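Local atomic coordinates of transmembrane beta-barrels (Synthetic construct, PDB entry 6X9Z), a protein that is a de novo designed eight-stranded transmembrane beta-barrel, probably meant to fold into a lipid membrane, with no natural biological role known. Residues Y16-T21 / S110-A115; E67-A72 / M101-W106; S47-L52 / Y76-T81; M9-V14 / D23-A28. One frame throughout, in Å; residues are numbered along the deposited sequence.

Contact 1: residues Y16-T21 / S110-A115; sequences YNTDNT and SLQKVA
The seam that closes the barrel, where strand 8-17 meets strand 112-121, is made here by Y16, N17 and T18 lying antiparallel to V114, K113 and Q112. Y16 and V114 form a hydrogen-bonded pair. Y16 N donates to V114 O at 2.7 Å, nearly straight at 173°, and V114 N reaches Y16 O at 3.1 Å from above the carbonyl plane. These two apolar or amphipathic residues look outward, whereas N17 and K113, a non-hydrogen-bonded pair, point side by side into the barrel. There N17 OD1 rests 3.2 Å from K113 CB, and ND2 faces D23 OD1, modelled too close for the length to be trusted. An asparagine suits this interior place beside a lysine and an aspartate.

At the strand's end T18 N donates to Q112 O at 2.7 Å through a bent bond, almost along the C=O axis. In return Q112 N donates to T18 OG1 at 3.1 Å. A chi1 of 47° sets this hydroxyl between the backbone N and the carbonyl carbon and swings CG2 to 3.5 Å from Q112 OE1. Threonine suits the place because it can prolong the ladder where the main chain turns off. L111 CD1 crosses to lie 3.6 Å from D19 CG. T21 N to D19 OD1 makes an Asx turn, and T21 OG1 reaches the same oxygen from the same face; together they probably steady the type I turn N17-N20, with N20 in the left-handed region that asparagine tolerates. First strand joined to last is the closure typical of an antiparallel up-and-down beta-barrel.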
# COMPACT_ATOMS: atom_id res chain seq x y z
N TYR A 16 1.06 -10.61 5.69
CA TYR A 16 0.94 -11.64 6.71
C TYR A 16 0.47 -10.98 8.00
O TYR A 16 1.22 -10.22 8.62
CB TYR A 16 2.27 -12.36 6.91
CG TYR A 16 2.85 -12.95 5.65
CD1 TYR A 16 2.65 -14.29 5.33
CD2 TYR A 16 3.61 -12.18 4.78
CE1 TYR A 16 3.19 -14.83 4.18
CE2 TYR A 16 4.15 -12.71 3.63
CZ TYR A 16 3.94 -14.04 3.33
OH TYR A 16 4.47 -14.58 2.19
N ASN A 17 -0.77 -11.27 8.38
CA ASN A 17 -1.41 -10.64 9.53
C ASN A 17 -1.12 -11.41 10.81
O ASN A 17 -0.80 -12.60 10.79
CB ASN A 17 -2.92 -10.55 9.32
CG ASN A 17 -3.30 -9.84 8.04
OD1 ASN A 17 -3.46 -8.62 8.01
ND2 ASN A 17 -3.45 -10.60 6.96
N THR A 18 -1.27 -10.71 11.94
CA THR A 18 -0.98 -11.30 13.24
C THR A 18 -1.97 -12.40 13.63
O THR A 18 -1.67 -13.19 14.53
CB THR A 18 -0.95 -10.22 14.32
OG1 THR A 18 -2.10 -9.38 14.19
CG2 THR A 18 0.31 -9.38 14.20
N ASP A 19 -3.13 -12.46 12.98
CA ASP A 19 -4.08 -13.53 13.22
C ASP A 19 -3.80 -14.77 12.37
O ASP A 19 -4.67 -15.64 12.26
CB ASP A 19 -5.51 -13.04 12.97
CG ASP A 19 -5.75 -12.63 11.52
OD1 ASP A 19 -4.77 -12.56 10.74
OD2 ASP A 19 -6.92 -12.36 11.16
N ASN A 20 -2.61 -14.86 11.78
CA ASN A 20 -2.19 -15.99 10.95
C ASN A 20 -3.05 -16.15 9.71
O ASN A 20 -3.18 -17.24 9.15
CB ASN A 20 -2.18 -17.30 11.75
CG ASN A 20 -1.21 -17.26 12.91
OD1 ASN A 20 -1.59 -17.54 14.05
ND2 ASN A 20 0.04 -16.92 12.63
N THR A 21 -3.66 -15.06 9.26
CA THR A 21 -4.24 -15.00 7.93
C THR A 21 -3.24 -14.32 6.99
O THR A 21 -2.24 -13.75 7.41
CB THR A 21 -5.58 -14.27 7.94
OG1 THR A 21 -5.39 -12.89 8.25
CG2 THR A 21 -6.52 -14.90 8.96
N SER A 110 -6.34 -3.90 16.74
CA SER A 110 -5.28 -4.66 17.39
C SER A 110 -4.74 -5.75 16.47
O SER A 110 -4.10 -6.70 16.92
CB SER A 110 -5.78 -5.30 18.68
OG SER A 110 -6.73 -6.31 18.39
N LEU A 111 -5.01 -5.60 15.17
CA LEU A 111 -4.54 -6.52 14.15
C LEU A 111 -3.43 -5.83 13.36
O LEU A 111 -3.66 -4.77 12.77
CB LEU A 111 -5.69 -6.94 13.22
CG LEU A 111 -5.35 -7.74 11.97
CD1 LEU A 111 -5.00 -9.18 12.33
CD2 LEU A 111 -6.50 -7.70 10.97
N GLN A 112 -2.24 -6.43 13.35
CA GLN A 112 -1.10 -5.89 12.63
C GLN A 112 -0.71 -6.82 11.49
O GLN A 112 -1.02 -8.02 11.49
CB GLN A 112 0.11 -5.70 13.56
CG GLN A 112 -0.12 -4.71 14.69
CD GLN A 112 -0.33 -5.40 16.02
OE1 GLN A 112 0.11 -6.53 16.23
NE2 GLN A 112 -1.01 -4.71 16.93
N LYS A 113 -0.01 -6.26 10.51
CA LYS A 113 0.38 -7.03 9.34
C LYS A 113 1.69 -6.52 8.79
O LYS A 113 2.03 -5.34 8.92
CB LYS A 113 -0.70 -6.98 8.25
CG LYS A 113 -0.92 -5.60 7.66
CD LYS A 113 -2.02 -5.62 6.60
CE LYS A 113 -1.62 -6.47 5.40
NZ LYS A 113 -2.56 -6.29 4.26
N VAL A 114 2.45 -7.43 8.18
CA VAL A 114 3.64 -7.11 7.41
C VAL A 114 3.38 -7.57 5.98
O VAL A 114 2.98 -8.72 5.77
CB VAL A 114 4.89 -7.76 8.00
CG1 VAL A 114 6.07 -7.61 7.05
CG2 VAL A 114 5.21 -7.15 9.35
N ALA A 115 3.58 -6.67 5.03
CA ALA A 115 3.34 -6.97 3.62
C ALA A 115 4.57 -6.63 2.80
O ALA A 115 5.22 -5.60 3.03
CB ALA A 115 2.13 -6.19 3.09

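Contact 2: residues E67-A72 / M101-W106; sequences EPYVKA and MVEYGW
E103 stretches from strand 98-106 across the barrel interior to Y69 and K71 on strand 66-77, its chain extended with CG anti to the backbone N (chi1 171°). CB lies 3.2 Å from Y69 OH, and CG passes the same hydroxyl at 3.6 Å and CD at 3.4 Å. At the tip OE1 takes both polar partners. It accepts from Y69 OH at a very short 2.5 Å, sitting at the edge of the tyrosine ring and near its plane, while the ring and carboxylate planes stand 78° apart. K71 NZ also reaches OE1, at 3.2 Å, in a weak hydrogen bond that forms a salt bridge. OE2 lies 3.1 Å from K71 CE. K71 NZ has a stronger partner in D39, so one ammonium is shared between two acids, and it would probably help keep E103 ionised. A long acid can reach two strands over to a tyrosine and a lysine long enough to meet it.

M101, extended along its whole length, brings CE to 3.2 Å from Y69 OH; a flexible thioether fits between this ring and the side chains of Y11 and V13. With an alanine at E103, the Y69 hydroxyl would probably lose its acceptor and the K71 ammonium would have to lean more on D39.

The two strands are not neighbours: their axes approach to 9.1 Å because strand 82-93 runs between them, its glycines G87 and G89 bonded by backbone to K71 and Y69. Long polar and aromatic side chains meeting over an intervening strand are typical of the interior network of a transmembrane beta-barrel.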
# COMPACT_ATOMS: atom_id res chain seq x y z
N GLU A 67 12.01 5.62 -0.73
CA GLU A 67 10.83 6.48 -0.73
C GLU A 67 9.90 6.04 0.40
O GLU A 67 9.03 5.17 0.20
CB GLU A 67 10.11 6.44 -2.08
CG GLU A 67 8.84 7.29 -2.10
CD GLU A 67 8.19 7.37 -3.46
OE1 GLU A 67 8.65 6.69 -4.40
OE2 GLU A 67 7.22 8.13 -3.60
N PRO A 68 10.06 6.61 1.59
CA PRO A 68 9.18 6.24 2.70
C PRO A 68 7.77 6.79 2.50
O PRO A 68 7.55 7.76 1.77
CB PRO A 68 9.85 6.89 3.92
CG PRO A 68 11.23 7.28 3.45
CD PRO A 68 11.11 7.55 2.00
N TYR A 69 6.81 6.15 3.17
CA TYR A 69 5.44 6.62 3.12
C TYR A 69 4.70 6.15 4.36
O TYR A 69 5.03 5.12 4.95
CB TYR A 69 4.71 6.13 1.85
CG TYR A 69 4.48 4.64 1.78
CD1 TYR A 69 3.30 4.08 2.24
CD2 TYR A 69 5.45 3.79 1.27
CE1 TYR A 69 3.08 2.72 2.19
CE2 TYR A 69 5.25 2.42 1.21
CZ TYR A 69 4.06 1.90 1.67
OH TYR A 69 3.84 0.54 1.62
N VAL A 70 3.72 6.95 4.76
CA VAL A 70 2.72 6.55 5.75
C VAL A 70 1.36 6.75 5.10
O VAL A 70 1.18 7.69 4.31
CB VAL A 70 2.85 7.35 7.07
CG1 VAL A 70 2.68 8.84 6.82
CG2 VAL A 70 1.87 6.85 8.13
N LYS A 71 0.43 5.85 5.38
CA LYS A 71 -0.86 5.92 4.72
C LYS A 71 -1.93 5.40 5.66
O LYS A 71 -1.65 4.64 6.59
CB LYS A 71 -0.87 5.13 3.41
CG LYS A 71 -0.91 3.63 3.58
CD LYS A 71 -0.92 2.93 2.23
CE LYS A 71 -1.11 1.42 2.40
NZ LYS A 71 -1.03 0.69 1.11
N ALA A 72 -3.16 5.84 5.40
CA ALA A 72 -4.32 5.35 6.13
C ALA A 72 -5.51 5.34 5.19
O ALA A 72 -5.56 6.12 4.23
CB ALA A 72 -4.62 6.20 7.37
N MET A 101 8.64 -3.21 -2.37
CA MET A 101 7.72 -2.57 -1.45
C MET A 101 7.65 -3.40 -0.18
O MET A 101 7.46 -4.62 -0.23
CB MET A 101 6.33 -2.44 -2.09
CG MET A 101 5.28 -1.80 -1.21
SD MET A 101 3.74 -1.72 -2.13
CE MET A 101 2.67 -0.90 -0.95
N VAL A 102 7.82 -2.74 0.96
CA VAL A 102 7.63 -3.35 2.26
C VAL A 102 6.80 -2.39 3.10
O VAL A 102 6.97 -1.17 3.02
CB VAL A 102 8.97 -3.67 2.96
CG1 VAL A 102 9.79 -4.63 2.11
CG2 VAL A 102 9.75 -2.40 3.24
N GLU A 103 5.87 -2.95 3.87
CA GLU A 103 4.91 -2.12 4.57
C GLU A 103 4.50 -2.82 5.86
O GLU A 103 4.10 -3.98 5.84
CB GLU A 103 3.68 -1.86 3.71
CG GLU A 103 2.54 -1.20 4.44
CD GLU A 103 1.42 -0.81 3.52
OE1 GLU A 103 1.71 -0.46 2.35
OE2 GLU A 103 0.25 -0.87 3.95
N TYR A 104 4.62 -2.10 6.97
CA TYR A 104 4.02 -2.51 8.23
C TYR A 104 2.70 -1.77 8.39
O TYR A 104 2.64 -0.55 8.22
CB TYR A 104 4.96 -2.21 9.40
CG TYR A 104 4.32 -2.44 10.74
CD1 TYR A 104 3.95 -1.37 11.55
CD2 TYR A 104 4.08 -3.73 11.20
CE1 TYR A 104 3.37 -1.58 12.78
CE2 TYR A 104 3.50 -3.95 12.43
CZ TYR A 104 3.14 -2.87 13.22
OH TYR A 104 2.56 -3.09 14.44
N GLY A 105 1.64 -2.52 8.69
CA GLY A 105 0.32 -1.93 8.78
C GLY A 105 -0.45 -2.48 9.96
O GLY A 105 -0.19 -3.59 10.44
N TRP A 106 -1.39 -1.67 10.43
CA TRP A 106 -2.29 -2.07 11.51
C TRP A 106 -3.72 -1.73 11.12
O TRP A 106 -3.97 -0.82 10.33
CB TRP A 106 -1.91 -1.40 12.85
CG TRP A 106 -1.90 0.10 12.85
CD1 TRP A 106 -0.84 0.92 12.59
CD2 TRP A 106 -3.00 0.96 13.16
NE1 TRP A 106 -1.21 2.23 12.71
CE2 TRP A 106 -2.54 2.29 13.05
CE3 TRP A 106 -4.34 0.74 13.50
CZ2 TRP A 106 -3.36 3.39 13.28
CZ3 TRP A 106 -5.16 1.83 13.73
CH2 TRP A 106 -4.66 3.14 13.62

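Contact 3: residues S47-L52 / Y76-T81; sequences SSLNFL and YNTDNT
L52 and Y76 face each other as an antiparallel hydrogen-bonded pair, with L52 N to Y76 O at 2.9 Å and Y76 N to L52 O at 2.7 Å, and F51 and N77 follow as a non-hydrogen-bonded pair. Beyond them T78 N makes a weak, bent bond to N50 O, after which strand 66-77 leaves the sheet through the type I turn N77-N80.

On the outward side L52 CB and Y76 CB stand 4.3 Å apart. With CG beside its backbone N (chi1 -59°), the Y76 ring swings back toward the neighbouring strand, and CD1 meets L52 O at 3.2 Å with that oxygen in the plane of the ring, at its edge. Leucine and tyrosine are fitting choices for a surface that probably faces lipid or its border. The inward side differs. F51 sends its ring away from strand 66-77, against D23 and V25, so its bulk helps fill the barrel.

L49 carries the contact round the turn. Its CD1 lies 3.4 Å from D79 OD1 and also touches N77 CB and T78 CG2, so one methyl serves three residues and covers the start of the turn. T78 lays its own CG2 3.3 Å from N50 N, a methyl where a polar atom might have been expected. Where strand 49-59 begins, S48 and L49 both face N45, a G1 beta bulge. The pair therefore marks the far end of the hairpin 49-59/66-77, where one short turn ends and another begins: antiparallel pairing that runs out into a type I turn, typical of an up-and-down beta-barrel.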
# COMPACT_ATOMS: atom_id res chain seq x y z
N SER A 47 -9.02 -16.10 4.50
CA SER A 47 -10.18 -16.54 5.25
C SER A 47 -11.47 -16.34 4.47
O SER A 47 -12.55 -16.32 5.07
CB SER A 47 -10.25 -15.82 6.60
OG SER A 47 -10.49 -14.43 6.43
N SER A 48 -11.37 -16.21 3.14
CA SER A 48 -12.51 -15.99 2.24
C SER A 48 -13.22 -14.67 2.58
O SER A 48 -14.33 -14.63 3.12
CB SER A 48 -13.48 -17.18 2.27
OG SER A 48 -13.19 -18.06 1.19
N LEU A 49 -12.52 -13.59 2.23
CA LEU A 49 -12.96 -12.24 2.56
C LEU A 49 -12.26 -11.30 1.58
O LEU A 49 -11.07 -11.04 1.73
CB LEU A 49 -12.63 -11.90 4.01
CG LEU A 49 -12.98 -10.51 4.52
CD1 LEU A 49 -14.48 -10.36 4.68
CD2 LEU A 49 -12.27 -10.22 5.84
N ASN A 50 -13.00 -10.84 0.58
CA ASN A 50 -12.53 -9.81 -0.34
C ASN A 50 -12.84 -8.43 0.24
O ASN A 50 -13.79 -8.26 0.99
CB ASN A 50 -13.18 -9.95 -1.71
CG ASN A 50 -12.76 -11.21 -2.44
OD1 ASN A 50 -11.59 -11.61 -2.39
ND2 ASN A 50 -13.69 -11.82 -3.16
N PHE A 51 -12.02 -7.45 -0.14
CA PHE A 51 -12.26 -6.10 0.35
C PHE A 51 -11.75 -5.08 -0.66
O PHE A 51 -10.73 -5.29 -1.33
CB PHE A 51 -11.58 -5.85 1.70
CG PHE A 51 -10.09 -5.94 1.66
CD1 PHE A 51 -9.32 -4.81 1.42
CD2 PHE A 51 -9.45 -7.15 1.87
CE1 PHE A 51 -7.94 -4.89 1.38
CE2 PHE A 51 -8.07 -7.23 1.84
CZ PHE A 51 -7.32 -6.11 1.59
N LEU A 52 -12.47 -3.97 -0.76
CA LEU A 52 -12.07 -2.81 -1.54
C LEU A 52 -11.44 -1.80 -0.59
O LEU A 52 -12.07 -1.40 0.39
CB LEU A 52 -13.27 -2.21 -2.27
CG LEU A 52 -13.05 -1.37 -3.53
CD1 LEU A 52 -14.35 -1.28 -4.32
CD2 LEU A 52 -12.55 0.01 -3.19
N TYR A 76 -13.39 -1.82 2.66
CA TYR A 76 -14.80 -2.17 2.51
C TYR A 76 -14.86 -3.67 2.27
O TYR A 76 -14.69 -4.15 1.14
CB TYR A 76 -15.43 -1.38 1.37
CG TYR A 76 -15.36 0.13 1.53
CD1 TYR A 76 -14.16 0.82 1.37
CD2 TYR A 76 -16.50 0.87 1.82
CE1 TYR A 76 -14.10 2.19 1.52
CE2 TYR A 76 -16.45 2.24 1.96
CZ TYR A 76 -15.25 2.89 1.81
OH TYR A 76 -15.20 4.26 1.95
N ASN A 77 -15.11 -4.42 3.34
CA ASN A 77 -15.05 -5.87 3.29
C ASN A 77 -16.31 -6.45 2.66
O ASN A 77 -17.35 -5.80 2.55
CB ASN A 77 -14.88 -6.46 4.69
CG ASN A 77 -13.76 -5.81 5.46
OD1 ASN A 77 -14.00 -5.12 6.45
ND2 ASN A 77 -12.53 -6.03 5.03
N THR A 78 -16.21 -7.72 2.25
CA THR A 78 -17.36 -8.43 1.69
C THR A 78 -18.28 -8.99 2.77
O THR A 78 -19.25 -9.68 2.43
CB THR A 78 -16.88 -9.55 0.77
OG1 THR A 78 -18.01 -10.15 0.13
CG2 THR A 78 -16.12 -10.60 1.54
N ASP A 79 -18.01 -8.71 4.04
CA ASP A 79 -18.93 -8.98 5.13
C ASP A 79 -19.82 -7.78 5.44
O ASP A 79 -20.43 -7.74 6.52
CB ASP A 79 -18.17 -9.40 6.39
CG ASP A 79 -17.53 -10.77 6.25
OD1 ASP A 79 -17.69 -11.38 5.18
OD2 ASP A 79 -16.89 -11.23 7.22
N ASN A 80 -19.89 -6.81 4.53
CA ASN A 80 -20.63 -5.56 4.73
C ASN A 80 -20.05 -4.77 5.89
O ASN A 80 -20.75 -3.97 6.52
CB ASN A 80 -22.12 -5.82 4.93
N THR A 81 -18.77 -4.98 6.18
CA THR A 81 -18.08 -4.31 7.27
C THR A 81 -17.08 -3.30 6.70
O THR A 81 -16.46 -3.55 5.67
CB THR A 81 -17.35 -5.32 8.16
OG1 THR A 81 -18.28 -6.33 8.58
CG2 THR A 81 -16.76 -4.65 9.38

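Contact 4: residues M9-V14 / D23-A28; sequences MVYVVV and DVVGGA
Y11 lays its ring over G27, whose CA lies 4.1 Å from the ring centroid, 22° off the normal, a CH-pi contact. V25 CG1 touches the ring edge 4.0 Å from Y11 CE1, and A28 N lies 3.3 Å from Y11 CE2. A chi1 of 67°, between the backbone N and the carbonyl carbon, sends the ring across the neighbouring strand. Glycine suits the place beneath: a CB on G27 would collide with Y11 OH.

The next shell is the ladder itself. Y11 N bonds G27 O at 3.0 Å and G27 N bonds Y11 O at 3.1 Å; V13 and V25 repeat the pattern, with V13 CG2 at 3.8 Å from V25 CB inside the barrel. V10, V12 and V14 turn the other way, branched apolar residues for a surface that probably meets lipid.

Further out, Y11 OH is hydrogen-bonded to D39, and I118 and I116 of strand 112-121 pack on V12 and V14. A leucine in place of Y11 would probably leave D39 without this bond and the glycine backbone poorly covered. An aromatic ring laid over a glycine on the adjacent strand fits the aromatic-glycine pairing known in transmembrane beta-barrels as mortise-tenon.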
# COMPACT_ATOMS: atom_id res chain seq x y z
N MET A 9 1.59 4.25 -10.04
CA MET A 9 2.30 3.00 -9.80
C MET A 9 1.30 1.93 -9.42
O MET A 9 0.48 2.13 -8.53
CB MET A 9 3.36 3.18 -8.72
CG MET A 9 4.56 3.98 -9.21
SD MET A 9 5.88 3.95 -8.00
CE MET A 9 5.09 4.88 -6.70
N VAL A 10 1.38 0.80 -10.11
CA VAL A 10 0.59 -0.38 -9.78
C VAL A 10 1.45 -1.28 -8.90
O VAL A 10 2.63 -1.51 -9.20
CB VAL A 10 0.15 -1.13 -11.05
CG1 VAL A 10 -0.49 -2.46 -10.69
CG2 VAL A 10 -0.81 -0.27 -11.85
N TYR A 11 0.87 -1.77 -7.81
CA TYR A 11 1.58 -2.60 -6.87
C TYR A 11 0.83 -3.90 -6.65
O TYR A 11 -0.38 -3.98 -6.85
CB TYR A 11 1.79 -1.88 -5.53
CG TYR A 11 0.52 -1.61 -4.74
CD1 TYR A 11 0.00 -2.57 -3.88
CD2 TYR A 11 -0.14 -0.39 -4.85
CE1 TYR A 11 -1.14 -2.34 -3.15
CE2 TYR A 11 -1.30 -0.15 -4.12
CZ TYR A 11 -1.79 -1.13 -3.27
OH TYR A 11 -2.93 -0.90 -2.54
N VAL A 12 1.57 -4.92 -6.24
CA VAL A 12 1.00 -6.18 -5.78
C VAL A 12 1.78 -6.61 -4.55
O VAL A 12 3.01 -6.66 -4.58
CB VAL A 12 1.02 -7.27 -6.87
CG1 VAL A 12 -0.03 -6.98 -7.93
CG2 VAL A 12 2.39 -7.35 -7.51
N VAL A 13 1.07 -6.89 -3.46
CA VAL A 13 1.73 -7.23 -2.21
C VAL A 13 1.06 -8.44 -1.58
O VAL A 13 -0.12 -8.72 -1.80
CB VAL A 13 1.74 -6.06 -1.20
CG1 VAL A 13 2.38 -4.84 -1.81
CG2 VAL A 13 0.33 -5.76 -0.70
N VAL A 14 1.85 -9.16 -0.79
CA VAL A 14 1.36 -10.24 0.05
C VAL A 14 1.58 -9.81 1.50
O VAL A 14 2.69 -9.42 1.87
CB VAL A 14 2.07 -11.57 -0.25
CG1 VAL A 14 3.58 -11.37 -0.37
CG2 VAL A 14 1.74 -12.60 0.81
N ASP A 23 -3.09 -11.90 3.30
CA ASP A 23 -3.73 -11.11 2.27
C ASP A 23 -2.85 -11.05 1.03
O ASP A 23 -1.62 -11.05 1.12
CB ASP A 23 -4.02 -9.67 2.72
CG ASP A 23 -4.83 -9.60 4.00
OD1 ASP A 23 -4.22 -9.51 5.09
OD2 ASP A 23 -6.08 -9.63 3.93
N VAL A 24 -3.50 -11.00 -0.13
CA VAL A 24 -2.86 -10.59 -1.38
C VAL A 24 -3.63 -9.37 -1.88
O VAL A 24 -4.85 -9.43 -2.05
CB VAL A 24 -2.84 -11.72 -2.42
CG1 VAL A 24 -1.81 -12.77 -2.04
CG2 VAL A 24 -4.21 -12.36 -2.55
N VAL A 25 -2.92 -8.26 -2.07
CA VAL A 25 -3.54 -6.99 -2.42
C VAL A 25 -2.91 -6.49 -3.71
O VAL A 25 -1.68 -6.40 -3.82
CB VAL A 25 -3.38 -5.95 -1.29
CG1 VAL A 25 -4.01 -4.63 -1.69
CG2 VAL A 25 -4.01 -6.47 0.00
N GLY A 26 -3.76 -6.18 -4.68
CA GLY A 26 -3.33 -5.52 -5.90
C GLY A 26 -4.02 -4.18 -6.02
O GLY A 26 -5.22 -4.07 -5.72
N GLY A 27 -3.29 -3.15 -6.43
CA GLY A 27 -3.86 -1.82 -6.50
C GLY A 27 -2.99 -0.77 -7.14
O GLY A 27 -2.10 -1.09 -7.94
N ALA A 28 -3.21 0.50 -6.79
CA ALA A 28 -2.43 1.59 -7.36
C ALA A 28 -2.26 2.70 -6.33
O ALA A 28 -3.10 2.90 -5.46
CB ALA A 28 -3.08 2.14 -8.63

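From the N terminus, contact 4 closes first, pairing strand 8-17 with strand 22-31 as the opening hairpin. Residues 16-21 lie between its segments but wait for 110-115, so contacts 1 and 4 cross; they share strand 8-17 and touch where N17 meets D23. Contacts 3 and 2 both fall within the long span that contact 1 closes, and they cross each other, using opposite ends of strand 66-77. Contact 3 ties 49-59 to 66-77 near the turns, and its F51 reaches V25 of contact 4. Contact 2 links 66-77 with 98-106 through the interior, where M101 ties it to contact 4. Contact 1, closing last, joins first and last strands and completes the barrel.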